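Local coordinates for pyruvate kinase (PDB 3QTG), which catalyses the last step of glycolysis, the transfer of a phosphoryl group from phosphoenolpyruvate to ADP that yields pyruvate and ATP, at residues Ile167-Glu170 and Gly171-Tyr174; Gly255-Gly258 and Leu259-Leu263. All blocks are in the same frame, centred on the assembly; numbering follows the deposited sequence.

Contact 1. Residues Ile167-Glu170 and Gly171-Tyr174; sequences IVVE and GKDY
Val169 and Lys172 close a type II beta turn: the amide N of Lys172 binds Val169 O at 2.9 Å, the N-H pointing fairly straight at the oxygen (161°) though it comes in from above the carbonyl plane. Gly171 sits at the third position of the turn with positive phi (76°), where a CB would run into Glu170 O. Past the turn the returning chain splays from the strand, and a water bridges them, accepting from Val169 N and donating to Lys172 O. Strand 167-169 is an outermost strand, within the chain, of the mixed sheet inserted between the third and fourth strands of the barrel, the B domain of pyruvate kinases, so this turn is where the chain heads back to the barrel. Side chains fasten the returning chain to the strand. Val169 sets its branches apart: CG1, lying anti to the backbone N (chi1 -176°), meets Lys172 CG at 3.6 Å, while CG2 lies 3.8 Å from Tyr174 CE1. Lys172 NZ goes on to salt bridges with Asp130 and Glu127. Tyr174 reaches back to the strand, and its OH donates to Ile167 O at 2.6 Å; that oxygen lies near the ring plane at its edge, the hydroxyl itself standing well above the Ile167 carbonyl plane. A phenylalanine here would probably leave Ile167 O without its hydroxyl donor and the ring without the bond that ties its end to the strand. Phe122 packs against Ile167, Val169 and Tyr174.

Contact 2. Residues Gly255-Gly258 and Leu259-Leu263; sequences GDLG and LHYGL
Leu257 O is approached by two successive amides of the following loop. His260 N binds it at 3.1 Å, from above the carbonyl plane, and Tyr261 N adds a weaker bond at 3.3 Å, bent to 127° at the hydrogen. One residue earlier, Leu259 N donates to Asp256 O, again well above the plane of that carbonyl. The i to i+3 spacing of the Asp256-Leu259 and Leu257-His260 bonds is that of 3-10 turns, and it leads the chain from helix 254-257 into the loop. The side chains follow these oxygens. Leu259 lays CB and CG against Asp256 O, and the imidazole of His260 brings CD2 to 3.4 Å from the same oxygen, while Leu259 CB lies over the rim of one face of that ring. With CG anti to its carbonyl carbon (chi1 -69°), Tyr261 runs beside Leu257, both side chains pointing the same way; Leu257 CD1 touches Tyr261 CE2 at 3.7 Å, and Leu257 O lies in the ring plane at the edge, 3.4 Å from Tyr261 CD2. Val237 and Val269 pack against this pair, and Lys234 makes a cation-pi contact with the tyrosine. Further on, Leu263 packs on Arg302 of the second subunit. Near the start of the helix Gly255 N is bonded to Thr288 OG1; the side chain of Asp256 leaves the backbone away from the loop, its carboxylate close to that of Glu232. Gly255 and Asp256 probably bind substrate, and Asp256 probably joins Glu232 in binding magnesium, consistent with the short helix after the sixth strand of a TIM barrel carrying part of the active site.

Overall arrangement
Contact 1 and contact 2 illustrate how two local turns from different domains can be joined side to side: their centres are 11 Å apart. A probable hydrogen bond of 3.0 Å between Gly171 N and His260 ND1 joins them, linking the small mixed sheet's exit turn to the loop after helix 254-257. Around it, Val168 CG1 packs 3.5 Å from His260 CE1, and Glu170 CG lies 3.4 Å from Leu259 O. Contact 2 holds residues that probably bind substrate and magnesium, as in relatives, whereas Ile167 of contact 1 comes within about 6 Å, side chain to side chain, of Arg87 and Lys165, both probably ATP-binding. The junction is therefore consistent with a place beside the catalytic cleft between the two domains.

Contact 1. Residues Ile167-Glu170 and Gly171-Tyr174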
loop_
_atom_site.group_PDB
_atom_site.type_symbol
_atom_site.label_atom_id
_atom_site.label_comp_id
_atom_site.label_asym_id
_atom_site.label_seq_id
_atom_site.Cartn_x
_atom_site.Cartn_y
_atom_site.Cartn_z
ATOM N N ILE A 167 22.458 -37.325 28.247
ATOM C CA ILE A 167 21.772 -38.148 27.248
ATOM C C ILE A 167 20.601 -37.347 26.738
ATOM O O ILE A 167 19.817 -36.802 27.513
ATOM C CB ILE A 167 21.239 -39.498 27.839
ATOM C CG1 ILE A 167 22.294 -40.224 28.670
ATOM C CG2 ILE A 167 20.728 -40.438 26.751
ATOM C CD1 ILE A 167 21.675 -41.311 29.593
ATOM N N VAL A 168 20.511 -37.248 25.418
ATOM C CA VAL A 168 19.453 -36.494 24.754
ATOM C C VAL A 168 18.796 -37.415 23.725
ATOM O O VAL A 168 19.462 -38.268 23.168
ATOM C CB VAL A 168 20.042 -35.196 24.121
ATOM C CG1 VAL A 168 19.041 -34.513 23.165
ATOM C CG2 VAL A 168 20.499 -34.225 25.239
ATOM N N VAL A 169 17.484 -37.282 23.530
ATOM C CA VAL A 169 16.782 -38.044 22.511
ATOM C C VAL A 169 16.491 -37.065 21.361
ATOM O O VAL A 169 15.756 -36.095 21.542
ATOM C CB VAL A 169 15.471 -38.700 23.057
ATOM C CG1 VAL A 169 14.803 -39.580 21.990
ATOM C CG2 VAL A 169 15.754 -39.559 24.321
ATOM N N GLU A 170 17.109 -37.312 20.204
ATOM C CA GLU A 170 16.952 -36.481 18.999
ATOM C C GLU A 170 15.489 -36.179 18.689
ATOM O O GLU A 170 14.712 -37.093 18.417
ATOM C CB GLU A 170 17.600 -37.195 17.816
ATOM C CG GLU A 170 17.685 -36.389 16.524
ATOM C CD GLU A 170 18.387 -37.175 15.442
ATOM O OE1 GLU A 170 17.764 -38.123 14.922
ATOM O OE2 GLU A 170 19.562 -36.866 15.131
ATOM N N GLY A 171 15.116 -34.897 18.752
ATOM C CA GLY A 171 13.748 -34.451 18.456
ATOM C C GLY A 171 12.686 -34.718 19.512
ATOM O O GLY A 171 11.495 -34.530 19.245
ATOM N N LYS A 172 13.101 -35.157 20.708
ATOM C CA LYS A 172 12.174 -35.405 21.819
ATOM C C LYS A 172 12.520 -34.556 23.023
ATOM O O LYS A 172 13.686 -34.331 23.320
ATOM C CB LYS A 172 12.155 -36.885 22.251
ATOM C CG LYS A 172 11.685 -37.877 21.205
ATOM C CD LYS A 172 10.195 -37.794 20.953
ATOM C CE LYS A 172 9.786 -38.783 19.877
ATOM N NZ LYS A 172 9.582 -40.153 20.444
ATOM N N ASP A 173 11.490 -34.087 23.709
ATOM C CA ASP A 173 11.638 -33.358 24.959
ATOM C C ASP A 173 11.370 -34.259 26.159
ATOM O O ASP A 173 10.480 -35.110 26.122
ATOM C CB ASP A 173 10.646 -32.200 25.002
ATOM C CG ASP A 173 10.962 -31.123 23.990
ATOM O OD1 ASP A 173 11.076 -29.952 24.426
ATOM O OD2 ASP A 173 11.101 -31.440 22.781
ATOM N N TYR A 174 12.133 -34.059 27.222
ATOM C CA TYR A 174 11.852 -34.726 28.485
ATOM C C TYR A 174 10.806 -34.000 29.355
ATOM O O TYR A 174 10.918 -32.800 29.606
ATOM C CB TYR A 174 13.131 -34.865 29.294
ATOM C CG TYR A 174 14.255 -35.655 28.659
ATOM C CD1 TYR A 174 14.033 -36.904 28.053
ATOM C CD2 TYR A 174 15.553 -35.169 28.713
ATOM C CE1 TYR A 174 15.101 -37.621 27.488
ATOM C CE2 TYR A 174 16.604 -35.864 28.170
ATOM C CZ TYR A 174 16.377 -37.094 27.573
ATOM O OH TYR A 174 17.452 -37.760 27.053
HETATM O O HOH W 1 15.881 -35.247 24.817
#

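Contact 2. Residues Gly255-Gly258 and Leu259-Leu263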
loop_
_atom_site.group_PDB
_atom_site.type_symbol
_atom_site.label_atom_id
_atom_site.label_comp_id
_atom_site.label_asym_id
_atom_site.label_seq_id
_atom_site.Cartn_x
_atom_site.Cartn_y
_atom_site.Cartn_z
ATOM N N GLY A 255 23.477 -24.248 19.094
ATOM C CA GLY A 255 24.126 -25.516 19.424
ATOM C C GLY A 255 23.106 -26.547 19.883
ATOM O O GLY A 255 23.029 -27.640 19.337
ATOM N N ASP A 256 22.280 -26.178 20.847
ATOM C CA ASP A 256 21.274 -27.087 21.379
ATOM C C ASP A 256 20.176 -27.484 20.402
ATOM O O ASP A 256 19.753 -28.649 20.364
ATOM C CB ASP A 256 20.696 -26.489 22.653
ATOM C CG ASP A 256 21.738 -26.434 23.783
ATOM O OD1 ASP A 256 22.424 -27.471 23.992
ATOM O OD2 ASP A 256 21.890 -25.369 24.450
ATOM N N LEU A 257 19.717 -26.520 19.610
ATOM C CA LEU A 257 18.643 -26.750 18.652
ATOM C C LEU A 257 19.122 -27.631 17.500
ATOM O O LEU A 257 18.344 -28.386 16.912
ATOM C CB LEU A 257 18.143 -25.396 18.134
ATOM C CG LEU A 257 16.689 -25.036 17.850
ATOM C CD1 LEU A 257 15.644 -25.671 18.762
ATOM C CD2 LEU A 257 16.623 -23.502 17.896
ATOM N N GLY A 258 20.415 -27.543 17.195
ATOM C CA GLY A 258 21.047 -28.399 16.187
ATOM C C GLY A 258 20.997 -29.900 16.476
ATOM O O GLY A 258 21.135 -30.711 15.545
ATOM N N LEU A 259 20.803 -30.275 17.748
ATOM C CA LEU A 259 20.567 -31.674 18.129
ATOM C C LEU A 259 19.182 -32.232 17.753
ATOM O O LEU A 259 19.026 -33.462 17.604
ATOM C CB LEU A 259 20.788 -31.878 19.636
ATOM C CG LEU A 259 22.107 -31.413 20.256
ATOM C CD1 LEU A 259 22.135 -31.694 21.761
ATOM C CD2 LEU A 259 23.294 -32.047 19.555
ATOM N N HIS A 260 18.186 -31.355 17.620
ATOM C CA HIS A 260 16.795 -31.768 17.403
ATOM C C HIS A 260 16.306 -31.559 15.962
ATOM O O HIS A 260 15.218 -32.022 15.591
ATOM C CB HIS A 260 15.872 -31.089 18.427
ATOM C CG HIS A 260 16.272 -31.367 19.842
ATOM N ND1 HIS A 260 16.009 -32.568 20.465
ATOM C CD2 HIS A 260 16.992 -30.638 20.726
ATOM C CE1 HIS A 260 16.530 -32.556 21.679
ATOM N NE2 HIS A 260 17.135 -31.398 21.861
ATOM N N TYR A 261 17.121 -30.883 15.159
ATOM C CA TYR A 261 16.809 -30.616 13.759
ATOM C C TYR A 261 17.994 -31.032 12.892
ATOM O O TYR A 261 19.126 -30.996 13.352
ATOM C CB TYR A 261 16.504 -29.119 13.562
ATOM C CG TYR A 261 15.212 -28.681 14.214
ATOM C CD1 TYR A 261 13.980 -28.836 13.545
ATOM C CD2 TYR A 261 15.212 -28.135 15.507
ATOM C CE1 TYR A 261 12.782 -28.473 14.149
ATOM C CE2 TYR A 261 14.021 -27.762 16.121
ATOM C CZ TYR A 261 12.810 -27.930 15.435
ATOM O OH TYR A 261 11.638 -27.558 16.044
ATOM N N GLY A 262 17.739 -31.426 11.649
ATOM C CA GLY A 262 18.833 -31.604 10.669
ATOM C C GLY A 262 19.595 -30.294 10.526
ATOM O O GLY A 262 19.055 -29.232 10.807
ATOM N N LEU A 263 20.859 -30.347 10.127
ATOM C CA LEU A 263 21.635 -29.100 10.034
ATOM C C LEU A 263 21.084 -28.158 8.941
ATOM O O LEU A 263 21.158 -26.933 9.071
ATOM C CB LEU A 263 23.128 -29.389 9.830
ATOM C CG LEU A 263 23.999 -29.841 11.020
ATOM C CD1 LEU A 263 25.480 -29.626 10.661
ATOM C CD2 LEU A 263 23.643 -29.134 12.365
#